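Long-range contact in Polyphosphate:AMP phosphotransferase (Meiothermus ruber H328, PDB 5O6M), which uses inorganic polyphosphate as phosphate donor to convert AMP to ADP and ADP to ATP, and also accepts other nucleoside mono- and diphosphates: residues D[59-64]-D[123-128]. The protein carries 1 engineered substitution. Numbering follows the deposited sequence.
Sequences LVVLQA and SHYEDV. With ATP (adenosine-5'-triphosphate), chain X.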
ATOM      1  N   LEU D  59      19.883   0.725   2.892  1.00 47.12           N
ATOM      2  CA  LEU D  59      19.197  -0.520   3.221  1.00 45.28           C
ATOM      3  C   LEU D  59      20.141  -1.420   4.008  1.00 43.90           C
ATOM      4  O   LEU D  59      21.223  -1.766   3.518  1.00 46.34           O
ATOM      5  CB  LEU D  59      18.712  -1.229   1.952  1.00 40.87           C
ATOM      6  CG  LEU D  59      18.145  -2.641   2.120  1.00 40.54           C
ATOM      7  CD1 LEU D  59      16.883  -2.644   2.964  1.00 37.39           C
ATOM      8  CD2 LEU D  59      17.876  -3.269   0.755  1.00 41.19           C
ATOM      9  N   VAL D  60      19.735  -1.792   5.220  1.00 43.03           N
ATOM     10  CA  VAL D  60      20.489  -2.706   6.072  1.00 45.00           C
ATOM     11  C   VAL D  60      19.707  -4.011   6.182  1.00 49.42           C
ATOM     12  O   VAL D  60      18.583  -4.029   6.699  1.00 52.67           O
ATOM     13  CB  VAL D  60      20.753  -2.096   7.457  1.00 45.09           C
ATOM     14  CG1 VAL D  60      21.438  -3.106   8.367  1.00 40.55           C
ATOM     15  CG2 VAL D  60      21.593  -0.837   7.326  1.00 47.93           C
ATOM     16  N   VAL D  61      20.306  -5.103   5.705  1.00 47.72           N
ATOM     17  CA  VAL D  61      19.705  -6.432   5.766  1.00 42.43           C
ATOM     18  C   VAL D  61      20.279  -7.188   6.958  1.00 47.99           C
ATOM     19  O   VAL D  61      21.497  -7.180   7.181  1.00 45.42           O
ATOM     20  CB  VAL D  61      19.949  -7.208   4.461  1.00 49.81           C
ATOM     21  CG1 VAL D  61      19.367  -8.613   4.561  1.00 44.95           C
ATOM     22  CG2 VAL D  61      19.343  -6.463   3.284  1.00 41.94           C
ATOM     23  N   LEU D  62      19.398  -7.807   7.745  1.00 49.13           N
ATOM     24  CA  LEU D  62      19.779  -8.640   8.880  1.00 45.34           C
ATOM     25  C   LEU D  62      19.210 -10.037   8.683  1.00 49.08           C
ATOM     26  O   LEU D  62      17.989 -10.201   8.572  1.00 50.46           O
ATOM     27  CB  LEU D  62      19.279  -8.040  10.194  1.00 43.61           C
ATOM     28  CG  LEU D  62      19.804  -6.659  10.586  1.00 44.82           C
ATOM     29  CD1 LEU D  62      19.228  -6.259  11.926  1.00 53.35           C
ATOM     30  CD2 LEU D  62      21.322  -6.658  10.637  1.00 46.22           C
ATOM     31  N   GLN D  63      20.088 -11.038   8.635  1.00 46.08           N
ATOM     32  CA  GLN D  63      19.683 -12.437   8.628  1.00 47.89           C
ATOM     33  C   GLN D  63      20.512 -13.197   9.658  1.00 50.87           C
ATOM     34  O   GLN D  63      21.674 -12.866   9.908  1.00 49.28           O
ATOM     35  CB  GLN D  63      19.847 -13.070   7.233  1.00 43.57           C
ATOM     36  CG  GLN D  63      18.902 -12.520   6.152  1.00 47.90           C
ATOM     37  CD  GLN D  63      17.467 -13.036   6.252  1.00 49.19           C
ATOM     38  OE1 GLN D  63      16.542 -12.419   5.724  1.00 52.06           O
ATOM     39  NE2 GLN D  63      17.283 -14.181   6.899  1.00 42.75           N
ATOM     40  N   ALA D  64      19.905 -14.216  10.261  1.00 55.57           N
ATOM     41  CA  ALA D  64      20.600 -15.013  11.264  1.00 55.90           C
ATOM     42  C   ALA D  64      19.799 -16.277  11.529  1.00 60.42           C
ATOM     43  O   ALA D  64      18.599 -16.345  11.244  1.00 51.03           O
ATOM     44  CB  ALA D  64      20.807 -14.231  12.566  1.00 51.48           C
ATOM     45  N   SER D 123      14.306 -10.898   5.242  1.00 47.90           N
ATOM     46  CA  SER D 123      14.292 -10.225   3.952  1.00 50.93           C
ATOM     47  C   SER D 123      13.869 -11.203   2.866  1.00 51.18           C
ATOM     48  O   SER D 123      13.362 -12.296   3.143  1.00 44.82           O
ATOM     49  CB  SER D 123      15.668  -9.633   3.636  1.00 48.50           C
ATOM     50  OG  SER D 123      16.603 -10.676   3.426  1.00 48.67           O
ATOM     51  N   HIS D 124      14.086 -10.786   1.616  1.00 44.01           N
ATOM     52  CA  HIS D 124      13.890 -11.644   0.456  1.00 45.53           C
ATOM     53  C   HIS D 124      14.747 -12.901   0.510  1.00 51.60           C
ATOM     54  O   HIS D 124      14.456 -13.865  -0.208  1.00 47.93           O
ATOM     55  CB  HIS D 124      14.205 -10.855  -0.819  1.00 41.12           C
ATOM     56  CG  HIS D 124      15.450 -10.025  -0.728  1.00 42.63           C
ATOM     57  ND1 HIS D 124      15.615  -9.030   0.212  1.00 46.07           N
ATOM     58  CD2 HIS D 124      16.577 -10.019  -1.479  1.00 45.93           C
ATOM     59  CE1 HIS D 124      16.800  -8.467   0.056  1.00 42.56           C
ATOM     60  NE2 HIS D 124      17.403  -9.046  -0.967  1.00 46.52           N
ATOM     61  N   TYR D 125      15.799 -12.915   1.331  1.00 48.28           N
ATOM     62  CA  TYR D 125      16.653 -14.094   1.398  1.00 50.12           C
ATOM     63  C   TYR D 125      15.932 -15.286   2.011  1.00 47.74           C
ATOM     64  O   TYR D 125      16.301 -16.429   1.724  1.00 51.57           O
ATOM     65  CB  TYR D 125      17.938 -13.770   2.171  1.00 42.90           C
ATOM     66  CG  TYR D 125      18.873 -12.916   1.347  1.00 46.16           C
ATOM     67  CD1 TYR D 125      19.705 -13.488   0.395  1.00 47.58           C
ATOM     68  CD2 TYR D 125      18.906 -11.538   1.500  1.00 47.17           C
ATOM     69  CE1 TYR D 125      20.549 -12.713  -0.380  1.00 41.37           C
ATOM     70  CE2 TYR D 125      19.750 -10.753   0.730  1.00 53.71           C
ATOM     71  CZ  TYR D 125      20.568 -11.349  -0.210  1.00 50.98           C
ATOM     72  OH  TYR D 125      21.412 -10.580  -0.982  1.00 49.32           O
ATOM     73  N   GLU D 126      14.890 -15.051   2.812  1.00 49.62           N
ATOM     74  CA  GLU D 126      14.086 -16.156   3.321  1.00 49.25           C
ATOM     75  C   GLU D 126      13.513 -17.014   2.200  1.00 51.98           C
ATOM     76  O   GLU D 126      13.196 -18.186   2.432  1.00 51.43           O
ATOM     77  CB  GLU D 126      12.956 -15.626   4.207  1.00 50.95           C
ATOM     78  CG  GLU D 126      13.432 -14.949   5.483  1.00 54.91           C
ATOM     79  CD  GLU D 126      13.995 -15.935   6.496  1.00 61.27           C
ATOM     80  OE1 GLU D 126      13.576 -17.112   6.477  1.00 62.69           O
ATOM     81  OE2 GLU D 126      14.850 -15.533   7.314  1.00 62.31           O
ATOM     82  N   ASP D 127      13.358 -16.463   0.995  1.00 46.98           N
ATOM     83  CA  ASP D 127      12.817 -17.225  -0.123  1.00 48.63           C
ATOM     84  C   ASP D 127      13.854 -18.113  -0.802  1.00 52.21           C
ATOM     85  O   ASP D 127      13.524 -18.771  -1.796  1.00 49.93           O
ATOM     86  CB  ASP D 127      12.174 -16.280  -1.142  1.00 48.67           C
ATOM     87  CG  ASP D 127      10.870 -15.685  -0.638  1.00 49.02           C
ATOM     88  OD1 ASP D 127       9.884 -16.442  -0.504  1.00 61.71           O
ATOM     89  OD2 ASP D 127      10.823 -14.466  -0.370  1.00 54.06           O
ATOM     90  N   VAL D 128      15.089 -18.146  -0.300  1.00 47.04           N
ATOM     91  CA  VAL D 128      16.058 -19.164  -0.691  1.00 49.12           C
ATOM     92  C   VAL D 128      16.659 -19.765   0.574  1.00 51.45           C
ATOM     93  O   VAL D 128      17.721 -20.397   0.534  1.00 57.27           O
ATOM     94  CB  VAL D 128      17.157 -18.596  -1.605  1.00 52.06           C
ATOM     95  CG1 VAL D 128      16.560 -18.131  -2.927  1.00 46.00           C
ATOM     96  CG2 VAL D 128      17.922 -17.488  -0.898  1.00 47.66           C
TER
HETATM   97  PG  ATP X1001      11.497 -13.665  14.460  1.00 75.78           P
HETATM   98  O1G ATP X1001      11.917 -12.870  13.254  1.00 71.24           O
HETATM   99  O2G ATP X1001      12.199 -15.017  14.552  1.00 69.91           O
HETATM  100  O3G ATP X1001      11.715 -12.906  15.777  1.00 65.50           O
HETATM  101  PB  ATP X1001       8.644 -13.453  15.089  1.00 74.32           P
HETATM  102  O1B ATP X1001       8.026 -14.467  15.971  1.00 78.65           O
HETATM  103  O2B ATP X1001       9.028 -12.127  15.748  1.00 86.75           O
HETATM  104  O3B ATP X1001       9.946 -14.014  14.364  1.00 77.23           O
HETATM  105  PA  ATP X1001       7.796 -13.072  12.274  1.00 68.54           P
HETATM  106  O1A ATP X1001       8.480 -11.836  11.842  1.00 79.29           O
HETATM  107  O2A ATP X1001       6.361 -13.198  11.769  1.00 63.74           O
HETATM  108  O3A ATP X1001       7.690 -13.109  13.863  1.00 82.51           O
HETATM  109  O5' ATP X1001       8.568 -14.396  11.681  1.00 68.17           O
HETATM  110  C5' ATP X1001       7.883 -15.664  11.624  1.00 70.71           C
HETATM  111  C4' ATP X1001       8.512 -16.618  10.635  1.00 67.95           C
HETATM  112  O4' ATP X1001       8.315 -16.174   9.275  1.00 67.74           O
HETATM  113  C3' ATP X1001      10.019 -16.881  10.784  1.00 56.32           C
HETATM  114  O3' ATP X1001      10.225 -18.207  11.256  1.00 62.89           O
HETATM  115  C2' ATP X1001      10.562 -16.723   9.352  1.00 65.01           C
HETATM  116  O2' ATP X1001      11.495 -17.734   8.988  1.00 65.30           O
HETATM  117  C1' ATP X1001       9.285 -16.878   8.536  1.00 61.42           C
HETATM  118  N9  ATP X1001       9.353 -16.365   7.172  1.00 56.55           N
HETATM  119  C8  ATP X1001       9.840 -15.158   6.745  1.00 61.22           C
HETATM  120  N7  ATP X1001       9.874 -15.024   5.441  1.00 56.03           N
HETATM  121  C5  ATP X1001       9.369 -16.228   4.975  1.00 47.67           C
HETATM  122  C6  ATP X1001       9.158 -16.732   3.676  1.00 52.63           C
HETATM  123  N6  ATP X1001       9.491 -16.076   2.560  1.00 51.38           N
HETATM  124  N1  ATP X1001       8.625 -17.967   3.561  1.00 50.20           N
HETATM  125  C2  ATP X1001       8.341 -18.652   4.673  1.00 52.13           C
HETATM  126  N3  ATP X1001       8.512 -18.290   5.946  1.00 51.27           N
HETATM  127  C4  ATP X1001       9.032 -17.061   6.030  1.00 49.86           C
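The side-chain amide of Gln63 reaches from the strand to two residues of the 123-128 loop, one at each polar end. Its OE1 accepts from Ser123 OG at 2.9 Å, the hydroxyl tilted 21° from the carbonyl plane. Its NE2 gives a nearly straight bond (169°) to Glu126 OE2 at 2.8 Å. That carboxylate oxygen lies in the amide plane, yet is itself approached from above the carboxylate, the two flat groups being turned 40° apart. A bend at chi2 brings the amide across to both partners, and a further bond from NE2 to Tyr210 OH helps hold its orientation. Ser123 OG also accepts from Tyr125 N at 3.2 Å, closing an ST turn at the start of the 3-10 segment, and Val61 CG1 rests against this hydroxyl at 3.6 Å and more loosely against Tyr125 CD2.

Glu126 OE2 has a second partner in Arg122, a salt bridge, which with the amide would fix the carboxylate's rotation. Its other oxygen, OE1, faces ATP O2' in a weak hydrogen bond of 3.3 Å, while Asp127 OD1 weakly accepts from adenine N6; Gln63 is thus a second-shell residue behind the nucleoside pocket. In the parallel sheet of this P-loop NTPase-like fold, strand 57-64 runs between strands 117-121 and 161-169. The loop leaves 117-121 and leads to helix 130-133, with His124 and Tyr125 packed on Ile149 of helix 145-158 and Tyr125 OH bonded to Lys165 of strand 161-169.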